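Local coordinates for alpha-n-acetylglucosaminidase family protein (Clostridium perfringens, PDB 4A41) that binds galactose as a family 32 carbohydrate-binding module of a large bacterial alpha-N-acetylglucosaminidase, at residues E67-S72 against G150-A155; F86-R91 against V140-L145; L104-D109 against R114-G119. All coordinates share one frame; numbering follows the deposited sequence. Where two conformers were deposited one is given.

Interaction 1. Residues E67-S72 against G150-A155; sequences EELPQS and GFASAA. With CA (calcium ion), chain B; GAL (beta-D-galactopyranose), chain C.
Leu69 and Gly150 mark the nearest passage of two non-paired backbones, their CA atoms 6.6 Å apart, and two waters join the segments: one donates to Glu67 O and Gly150 O, the other accepts from Leu69 N and donates to Gly150 O. With CG anti to the carbonyl carbon (chi1 -62°), the isobutyl end of Leu69 lies along 150-152: the branch carbon CG meets Gly150 O at 3.5 Å, CD1 rests near Phe151 O, and CD2 touches Ala152 CB at 3.8 Å. A branched aliphatic residue suits this place because it covers a run of backbone and meets the methyl of Ala152, itself small and buried. Gly150 has a positive phi of 79°, where a CB would press on the preceding carbonyl. That turn leads into Phe151, whose ring tip points at the sugar, CZ lying 3.7 Å from galactose C6, while galactose O4 lies over one ring face. At the start of strand 71-77, Gln71 NE2 donates to Glu68 O at 2.8 Å from above the carbonyl plane. Ala152 also packs on Ala144 of strand 139-144 and Trp59 of strand 59-60, and within the interrupted strand 153-160 Ala155 O binds the calcium ion.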
loop_
_atom_site.group_PDB
_atom_site.type_symbol
_atom_site.label_atom_id
_atom_site.label_comp_id
_atom_site.label_asym_id
_atom_site.label_seq_id
_atom_site.Cartn_x
_atom_site.Cartn_y
_atom_site.Cartn_z
ATOM N N GLU A 67 4.327 -15.565 -4.503
ATOM C CA GLU A 67 4.239 -15.617 -3.052
ATOM C C GLU A 67 2.809 -15.230 -2.724
ATOM O O GLU A 67 2.402 -14.073 -2.948
ATOM C CB GLU A 67 5.255 -14.666 -2.449
ATOM C CG GLU A 67 6.657 -15.153 -2.784
ATOM C CD GLU A 67 7.764 -14.337 -2.162
ATOM O OE1 GLU A 67 7.558 -13.144 -1.884
ATOM O OE2 GLU A 67 8.878 -14.887 -1.993
ATOM N N GLU A 68 2.053 -16.208 -2.210
ATOM C CA GLU A 68 0.595 -16.103 -2.084
ATOM C C GLU A 68 0.155 -15.038 -1.081
ATOM O O GLU A 68 0.845 -14.789 -0.089
ATOM C CB GLU A 68 0.005 -17.469 -1.689
ATOM C CG GLU A 68 0.118 -18.503 -2.823
ATOM N N LEU A 69 -0.997 -14.435 -1.350
ATOM C CA LEU A 69 -1.643 -13.507 -0.415
ATOM C C LEU A 69 -2.081 -14.282 0.824
ATOM O O LEU A 69 -2.334 -15.491 0.738
ATOM C CB LEU A 69 -2.827 -12.814 -1.074
ATOM C CG LEU A 69 -2.466 -11.951 -2.301
ATOM C CD1 LEU A 69 -3.737 -11.320 -2.816
ATOM C CD2 LEU A 69 -1.398 -10.876 -1.955
ATOM N N PRO A 70 -2.183 -13.613 1.987
ATOM C CA PRO A 70 -1.935 -12.171 2.210
ATOM C C PRO A 70 -0.475 -11.745 2.093
ATOM O O PRO A 70 0.450 -12.498 2.435
ATOM C CB PRO A 70 -2.426 -11.943 3.648
ATOM C CG PRO A 70 -3.358 -13.100 3.926
ATOM C CD PRO A 70 -2.718 -14.258 3.207
ATOM N N GLN A 71 -0.279 -10.550 1.533
ATOM C CA GLN A 71 0.995 -9.892 1.622
ATOM C C GLN A 71 0.677 -8.426 1.894
ATOM O O GLN A 71 -0.465 -7.999 1.727
ATOM C CB GLN A 71 1.794 -9.979 0.327
ATOM C CG GLN A 71 2.195 -11.409 -0.124
ATOM C CD GLN A 71 3.202 -12.115 0.784
ATOM O OE1 GLN A 71 4.025 -11.486 1.490
ATOM N NE2 GLN A 71 3.179 -13.449 0.734
ATOM N N SER A 72 1.673 -7.699 2.368
ATOM C CA SER A 72 1.468 -6.309 2.785
ATOM C C SER A 72 2.622 -5.391 2.388
ATOM O O SER A 72 3.727 -5.842 2.085
ATOM C CB SER A 72 1.262 -6.229 4.304
ATOM O OG SER A 72 2.440 -6.606 5.011
ATOM N N GLY A 150 -4.678 -13.016 -7.744
ATOM C CA GLY A 150 -3.979 -13.481 -6.545
ATOM C C GLY A 150 -2.651 -12.781 -6.284
ATOM O O GLY A 150 -1.869 -13.242 -5.464
ATOM N N PHE A 151 -2.416 -11.676 -6.993
ATOM C CA PHE A 151 -1.273 -10.794 -6.776
ATOM C C PHE A 151 -1.786 -9.572 -5.997
ATOM O O PHE A 151 -2.977 -9.371 -5.871
ATOM C CB PHE A 151 -0.751 -10.298 -8.123
ATOM C CG PHE A 151 -0.542 -11.395 -9.147
ATOM C CD1 PHE A 151 0.541 -12.243 -9.059
ATOM C CD2 PHE A 151 -1.419 -11.526 -10.234
ATOM C CE1 PHE A 151 0.736 -13.265 -10.023
ATOM C CE2 PHE A 151 -1.229 -12.540 -11.199
ATOM C CZ PHE A 151 -0.160 -13.395 -11.088
ATOM N N ALA A 152 -0.855 -8.774 -5.483
ATOM C CA ALA A 152 -1.202 -7.430 -5.005
ATOM C C ALA A 152 -0.275 -6.427 -5.632
ATOM O O ALA A 152 0.939 -6.674 -5.770
ATOM C CB ALA A 152 -1.126 -7.361 -3.494
ATOM N N SER A 153 -0.839 -5.282 -6.006
ATOM C CA SER A 153 -0.016 -4.212 -6.571
ATOM C C SER A 153 -0.561 -2.851 -6.183
ATOM O O SER A 153 -1.708 -2.740 -5.754
ATOM C CB SER A 153 0.116 -4.338 -8.110
ATOM O OG SER A 153 -1.157 -4.260 -8.738
ATOM N N ALA A 154 0.278 -1.816 -6.300
ATOM C CA ALA A 154 -0.137 -0.439 -5.967
ATOM C C ALA A 154 0.726 0.558 -6.715
ATOM O O ALA A 154 1.959 0.465 -6.647
ATOM C CB ALA A 154 -0.020 -0.185 -4.436
ATOM N N ALA A 155 0.086 1.490 -7.426
ATOM C CA ALA A 155 0.855 2.512 -8.154
ATOM C C ALA A 155 1.327 3.595 -7.210
ATOM O O ALA A 155 2.499 3.954 -7.231
ATOM C CB ALA A 155 0.034 3.119 -9.294
HETATM CA CA CA B . 4.549 4.711 -8.356
HETATM C C1 GAL C . 1.787 -9.551 -16.241
HETATM C C2 GAL C . 1.614 -8.156 -15.668
HETATM C C3 GAL C . 2.575 -8.019 -14.481
HETATM C C4 GAL C . 2.337 -9.150 -13.490
HETATM C C5 GAL C . 2.469 -10.496 -14.209
HETATM C C6 GAL C . 2.232 -11.673 -13.265
HETATM O O1 GAL C . 0.849 -9.700 -17.270
HETATM O O2 GAL C . 1.848 -7.154 -16.656
HETATM O O3 GAL C . 2.380 -6.728 -13.916
HETATM O O4 GAL C . 1.015 -9.015 -12.928
HETATM O O5 GAL C . 1.492 -10.501 -15.233
HETATM O O6 GAL C . 2.500 -12.921 -13.906
HETATM O O HOH W 1 0.686 -12.572 -4.490
HETATM O O HOH W 2 -2.201 -15.399 -3.750
#

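Interaction 2. Residues F86-R91 against V140-L145; sequences FTYLPR and VKLVAL. With GAL (beta-D-galactopyranose), chain C.
Phe86 and Leu142 both hold CG trans to the backbone N (chi1 179° and 177°), which sends the ring and the leucine branches from their strands toward the other sheet. Val140 CG1 has the same trans placement and reaches the Phe86 ring, lying 3.9 Å from CD1, the two side chains sliding past each other in opposite directions. At the ring's far end CZ meets Leu142 CB at 4.1 Å, the side chains crossing at about a right angle. Leu142 CD2 extends on to Tyr88 CD1, also 4.1 Å away. The strands 86-89 and 140-144 belong to different sheets, with axes 10.3 Å apart and inclined at 45°: this is the face-to-face packing of a beta sandwich, as in F5/8 type C (discoidin-like) domains. Large apolar residues suit the interior, where Leu104 and Phe132 also touch Phe86. Tyr88 brings a hydroxyl into the core, and it is hydrogen-bonded to Ser153 O and Ile99 N. Beyond the strand end, Arg91 reaches the sugar: NH1 and NH2 both donate to galactose O3, at 2.9 and 2.8 Å, with O3 at the guanidinium edge. NH1 also bonds to Asn96 O, tying the group to another pocket residue.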
loop_
_atom_site.group_PDB
_atom_site.type_symbol
_atom_site.label_atom_id
_atom_site.label_comp_id
_atom_site.label_asym_id
_atom_site.label_seq_id
_atom_site.Cartn_x
_atom_site.Cartn_y
_atom_site.Cartn_z
ATOM N N PHE A 86 -6.170 7.742 3.956
ATOM C CA PHE A 86 -5.212 6.939 3.214
ATOM C C PHE A 86 -5.751 6.728 1.821
ATOM O O PHE A 86 -6.934 6.424 1.673
ATOM C CB PHE A 86 -5.020 5.584 3.919
ATOM C CG PHE A 86 -4.059 4.653 3.205
ATOM C CD1 PHE A 86 -2.693 4.671 3.505
ATOM C CD2 PHE A 86 -4.537 3.705 2.284
ATOM C CE1 PHE A 86 -1.820 3.805 2.893
ATOM C CE2 PHE A 86 -3.654 2.826 1.641
ATOM C CZ PHE A 86 -2.301 2.878 1.936
ATOM N N THR A 87 -4.922 6.892 0.789
ATOM C CA THR A 87 -5.425 6.623 -0.559
ATOM C C THR A 87 -4.572 5.572 -1.239
ATOM O O THR A 87 -3.345 5.531 -1.044
ATOM C CB THR A 87 -5.506 7.897 -1.439
ATOM O OG1 THR A 87 -4.190 8.467 -1.619
ATOM C CG2 THR A 87 -6.475 8.941 -0.797
ATOM N N TYR A 88 -5.259 4.706 -1.995
ATOM C CA TYR A 88 -4.637 3.645 -2.762
ATOM C C TYR A 88 -4.962 3.895 -4.223
ATOM O O TYR A 88 -6.142 3.869 -4.598
ATOM C CB TYR A 88 -5.210 2.289 -2.296
ATOM C CG TYR A 88 -5.005 1.131 -3.247
ATOM C CD1 TYR A 88 -3.734 0.630 -3.503
ATOM C CD2 TYR A 88 -6.092 0.557 -3.898
ATOM C CE1 TYR A 88 -3.549 -0.453 -4.381
ATOM C CE2 TYR A 88 -5.906 -0.518 -4.799
ATOM C CZ TYR A 88 -4.630 -1.002 -5.030
ATOM O OH TYR A 88 -4.409 -2.066 -5.886
ATOM N N LEU A 89 -3.925 4.145 -5.032
ATOM C CA LEU A 89 -4.082 4.283 -6.481
ATOM C C LEU A 89 -3.589 3.008 -7.148
ATOM O O LEU A 89 -2.399 2.663 -7.056
ATOM C CB LEU A 89 -3.322 5.505 -7.024
ATOM C CG LEU A 89 -3.450 5.714 -8.543
ATOM C CD1 LEU A 89 -4.889 6.150 -8.880
ATOM C CD2 LEU A 89 -2.436 6.754 -9.029
ATOM N N PRO A 90 -4.500 2.260 -7.801
ATOM C CA PRO A 90 -4.101 1.063 -8.521
ATOM C C PRO A 90 -3.257 1.398 -9.734
ATOM O O PRO A 90 -3.237 2.551 -10.215
ATOM C CB PRO A 90 -5.435 0.504 -9.049
ATOM C CG PRO A 90 -6.482 1.043 -8.084
ATOM C CD PRO A 90 -5.967 2.417 -7.752
ATOM N N ARG A 91 -2.574 0.365 -10.224
ATOM C CA ARG A 91 -1.908 0.431 -11.525
ATOM C C ARG A 91 -2.896 0.900 -12.621
ATOM O O ARG A 91 -4.120 0.738 -12.481
ATOM C CB ARG A 91 -1.338 -0.944 -11.861
ATOM C CG ARG A 91 -2.399 -1.977 -12.244
ATOM C CD ARG A 91 -1.821 -3.371 -12.404
ATOM N NE ARG A 91 -0.768 -3.406 -13.421
ATOM C CZ ARG A 91 0.084 -4.425 -13.571
ATOM N NH1 ARG A 91 -0.014 -5.519 -12.819
ATOM N NH2 ARG A 91 1.008 -4.378 -14.537
ATOM N N VAL A 140 2.315 2.853 8.584
ATOM C CA VAL A 140 1.030 2.412 8.065
ATOM C C VAL A 140 1.236 1.210 7.160
ATOM O O VAL A 140 2.094 1.244 6.287
ATOM C CB VAL A 140 0.331 3.551 7.264
ATOM C CG1 VAL A 140 -0.995 3.083 6.653
ATOM C CG2 VAL A 140 0.111 4.756 8.155
ATOM N N LYS A 141 0.444 0.164 7.386
ATOM C CA LYS A 141 0.596 -1.090 6.661
ATOM C C LYS A 141 -0.704 -1.364 5.917
ATOM O O LYS A 141 -1.804 -1.457 6.497
ATOM C CB LYS A 141 0.938 -2.255 7.604
ATOM C CG LYS A 141 0.970 -3.617 6.881
ATOM C CD LYS A 141 1.102 -4.817 7.834
ATOM C CE LYS A 141 2.353 -4.762 8.687
ATOM N NZ LYS A 141 2.439 -6.070 9.446
ATOM N N LEU A 142 -0.586 -1.501 4.611
ATOM C CA LEU A 142 -1.711 -1.942 3.786
ATOM C C LEU A 142 -1.605 -3.452 3.527
ATOM O O LEU A 142 -0.621 -3.916 2.928
ATOM C CB LEU A 142 -1.773 -1.196 2.444
ATOM C CG LEU A 142 -2.891 -1.653 1.492
ATOM C CD1 LEU A 142 -4.279 -1.406 2.052
ATOM C CD2 LEU A 142 -2.697 -0.936 0.138
ATOM N N VAL A 143 -2.585 -4.193 4.044
ATOM C CA VAL A 143 -2.628 -5.661 3.913
ATOM C C VAL A 143 -3.586 -6.011 2.769
ATOM O O VAL A 143 -4.777 -5.685 2.777
ATOM C CB VAL A 143 -3.101 -6.351 5.216
ATOM C CG1 VAL A 143 -3.090 -7.861 5.040
ATOM C CG2 VAL A 143 -2.270 -5.927 6.422
ATOM N N ALA A 144 -3.032 -6.668 1.754
ATOM C CA ALA A 144 -3.833 -7.239 0.648
ATOM C C ALA A 144 -4.243 -8.674 0.963
ATOM O O ALA A 144 -3.414 -9.577 0.928
ATOM C CB ALA A 144 -3.019 -7.209 -0.651
ATOM N N LEU A 145 -5.519 -8.845 1.309
ATOM C CA LEU A 145 -6.054 -10.178 1.610
ATOM C C LEU A 145 -6.379 -10.881 0.314
ATOM O O LEU A 145 -6.191 -12.104 0.190
ATOM C CB LEU A 145 -7.319 -10.069 2.474
ATOM C CG LEU A 145 -7.109 -9.489 3.886
ATOM C CD1 LEU A 145 -8.416 -9.401 4.644
ATOM C CD2 LEU A 145 -6.063 -10.267 4.661
HETATM C C1 GAL C . 1.787 -9.551 -16.241
HETATM C C2 GAL C . 1.614 -8.156 -15.668
HETATM C C3 GAL C . 2.575 -8.019 -14.481
HETATM C C4 GAL C . 2.337 -9.150 -13.490
HETATM C C5 GAL C . 2.469 -10.496 -14.209
HETATM C C6 GAL C . 2.232 -11.673 -13.265
HETATM O O1 GAL C . 0.849 -9.700 -17.270
HETATM O O2 GAL C . 1.848 -7.154 -16.656
HETATM O O3 GAL C . 2.380 -6.728 -13.916
HETATM O O4 GAL C . 1.015 -9.015 -12.928
HETATM O O5 GAL C . 1.492 -10.501 -15.233
HETATM O O6 GAL C . 2.500 -12.921 -13.906
#

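Interaction 3. Residues L104-D109 against R114-G119; sequences LHVSED and RKISEG
Arg114 pairs with Val106 in an antiparallel hydrogen-bonded pair and then runs its side chain back over that partner. From CB, a chi1 of 67° sets CG between the backbone N and the carbonyl carbon, over Val106 and 3.7 Å from its CG2; the chain is extended from there to NE, which is as near the same methyl. Val106 CG2 sits over one guanidinium face, 3.6 Å from CZ, so a long aliphatic stem and flat head suit a residue lying over a valine. At the tip NH1 donates to Glu108 OE2 at 3.0 Å in a salt bridge; the oxygen accepts on its anti lone pair, the bond is bent (137°) and OE2 is tilted from the guanidinium plane. NH2 bonds to Lys136 O and Thr135 OG1, which would steady the head's rotation. Further along, Ile116 CD1 touches both Val106 CG1 (3.5 Å) and Leu104 CD2, an apolar cluster that Phe132 adjoins. Leu104 O accepts from both Ile116 N and Ser117 N, at 2.9 and 3.3 Å. Two residues thus face one: a classic beta bulge in a beta hairpin at the edge of the five-stranded sheet, with an ST turn at Ser107 beginning its connection.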
loop_
_atom_site.group_PDB
_atom_site.type_symbol
_atom_site.label_atom_id
_atom_site.label_comp_id
_atom_site.label_asym_id
_atom_site.label_seq_id
_atom_site.Cartn_x
_atom_site.Cartn_y
_atom_site.Cartn_z
ATOM N N LEU A 104 -6.195 -2.073 6.763
ATOM C CA LEU A 104 -5.204 -1.029 7.021
ATOM C C LEU A 104 -4.846 -1.095 8.493
ATOM O O LEU A 104 -5.744 -1.101 9.350
ATOM C CB LEU A 104 -5.761 0.341 6.638
ATOM C CG LEU A 104 -4.670 1.411 6.574
ATOM C CD1 LEU A 104 -3.798 1.312 5.314
ATOM C CD2 LEU A 104 -5.288 2.785 6.670
ATOM N N HIS A 105 -3.557 -1.195 8.772
ATOM C CA HIS A 105 -3.037 -1.255 10.150
ATOM C C HIS A 105 -2.070 -0.102 10.395
ATOM O O HIS A 105 -1.474 0.425 9.457
ATOM C CB HIS A 105 -2.257 -2.566 10.434
ATOM C CG HIS A 105 -3.025 -3.840 10.185
ATOM N ND1 HIS A 105 -2.442 -5.082 10.342
ATOM C CD2 HIS A 105 -4.305 -4.074 9.796
ATOM C CE1 HIS A 105 -3.325 -6.025 10.045
ATOM N NE2 HIS A 105 -4.463 -5.442 9.708
ATOM N N VAL A 106 -1.880 0.268 11.670
ATOM C CA VAL A 106 -0.887 1.282 12.023
ATOM C C VAL A 106 0.005 0.769 13.161
ATOM O O VAL A 106 -0.364 -0.173 13.890
ATOM C CB VAL A 106 -1.527 2.641 12.445
ATOM C CG1 VAL A 106 -2.365 3.216 11.333
ATOM C CG2 VAL A 106 -2.365 2.448 13.677
ATOM N N SER A 107 1.178 1.370 13.306
ATOM C CA SER A 107 2.092 1.042 14.405
ATOM C C SER A 107 2.726 2.332 14.865
ATOM O O SER A 107 2.846 3.279 14.084
ATOM C CB SER A 107 3.198 0.080 13.946
ATOM O OG SER A 107 4.106 -0.226 15.015
ATOM N N GLU A 108 3.124 2.374 16.130
ATOM C CA GLU A 108 3.936 3.465 16.656
ATOM C C GLU A 108 5.339 2.976 17.034
ATOM O O GLU A 108 6.135 3.731 17.605
ATOM C CB GLU A 108 3.230 4.108 17.859
ATOM C CG GLU A 108 2.010 4.863 17.437
ATOM C CD GLU A 108 1.222 5.336 18.623
ATOM O OE1 GLU A 108 1.596 6.398 19.173
ATOM O OE2 GLU A 108 0.249 4.633 18.999
ATOM N N ASP A 109 5.654 1.721 16.727
ATOM C CA ASP A 109 7.011 1.234 16.998
ATOM C C ASP A 109 7.662 0.476 15.843
ATOM O O ASP A 109 8.838 0.116 15.916
ATOM C CB ASP A 109 7.074 0.439 18.321
ATOM C CG ASP A 109 6.260 -0.839 18.295
ATOM O OD1 ASP A 109 5.816 -1.300 17.212
ATOM O OD2 ASP A 109 6.063 -1.421 19.395
ATOM N N ARG A 114 -1.853 -2.442 14.776
ATOM C CA ARG A 114 -3.254 -2.502 15.161
ATOM C C ARG A 114 -4.120 -2.145 13.960
ATOM O O ARG A 114 -3.737 -1.269 13.158
ATOM C CB ARG A 114 -3.545 -1.580 16.362
ATOM C CG ARG A 114 -3.425 -0.078 16.107
ATOM C CD ARG A 114 -3.580 0.759 17.393
ATOM N NE ARG A 114 -3.538 2.206 17.103
ATOM C CZ ARG A 114 -2.450 2.973 17.203
ATOM N NH1 ARG A 114 -1.275 2.459 17.573
ATOM N NH2 ARG A 114 -2.527 4.258 16.912
ATOM N N LYS A 115 -5.223 -2.869 13.803
ATOM C CA LYS A 115 -6.126 -2.669 12.686
ATOM C C LYS A 115 -6.984 -1.433 12.878
ATOM O O LYS A 115 -7.658 -1.262 13.915
ATOM C CB LYS A 115 -6.979 -3.916 12.447
ATOM C CG LYS A 115 -7.965 -3.803 11.288
ATOM C CD LYS A 115 -8.709 -5.142 11.008
ATOM C CE LYS A 115 -9.577 -5.543 12.195
ATOM N NZ LYS A 115 -10.139 -6.916 11.939
ATOM N N ILE A 116 -6.997 -0.575 11.862
ATOM C CA ILE A 116 -7.892 0.591 11.857
ATOM C C ILE A 116 -8.977 0.650 10.766
ATOM O O ILE A 116 -9.911 1.458 10.857
ATOM C CB ILE A 116 -7.090 1.937 11.886
ATOM C CG1 ILE A 116 -6.271 2.133 10.594
ATOM C CG2 ILE A 116 -6.221 1.968 13.137
ATOM C CD1 ILE A 116 -5.758 3.604 10.400
ATOM N N SER A 117 -8.850 -0.203 9.751
ATOM C CA SER A 117 -9.807 -0.242 8.643
ATOM C C SER A 117 -9.767 -1.598 7.964
ATOM O O SER A 117 -8.733 -2.267 7.952
ATOM C CB SER A 117 -9.496 0.849 7.601
ATOM O OG SER A 117 -10.577 1.016 6.706
ATOM N N GLU A 118 -10.903 -1.981 7.388
ATOM C CA GLU A 118 -10.999 -3.219 6.607
ATOM C C GLU A 118 -12.219 -3.135 5.715
ATOM O O GLU A 118 -13.192 -2.448 6.026
ATOM C CB GLU A 118 -11.066 -4.461 7.517
ATOM C CG GLU A 118 -12.348 -4.544 8.322
ATOM C CD GLU A 118 -12.288 -5.600 9.394
ATOM O OE1 GLU A 118 -11.798 -6.719 9.144
ATOM O OE2 GLU A 118 -12.752 -5.310 10.517
ATOM N N GLY A 119 -12.154 -3.833 4.593
ATOM C CA GLY A 119 -13.267 -3.839 3.665
ATOM C C GLY A 119 -12.919 -4.390 2.295
ATOM O O GLY A 119 -11.891 -5.058 2.088
#

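Overall arrangement
Along the chain the contacts enclose one another: 67-72 with 150-155 spans 86-91 with 140-145, which in turn spans the hairpin 104-109 with 114-119. Interactions 1 and 2, centres about 10 Å apart, touch where strands 80-89 and 153-160 pair, at Ala155 and Leu89, and through the Tyr88 hydroxyl on Ser153 O; strands 71-77 and 139-144 are neighbours in the other sheet. Interactions 2 and 3, centres about 12 Å apart, join where strands 139-144 and 102-107 pair, whereas interactions 1 and 3, centres about 17 Å apart, do not touch. Interaction 2 thus sits in the sandwich core, between the sheet-edge hairpin and the end carrying galactose, where Phe151 and Arg91 share the sugar.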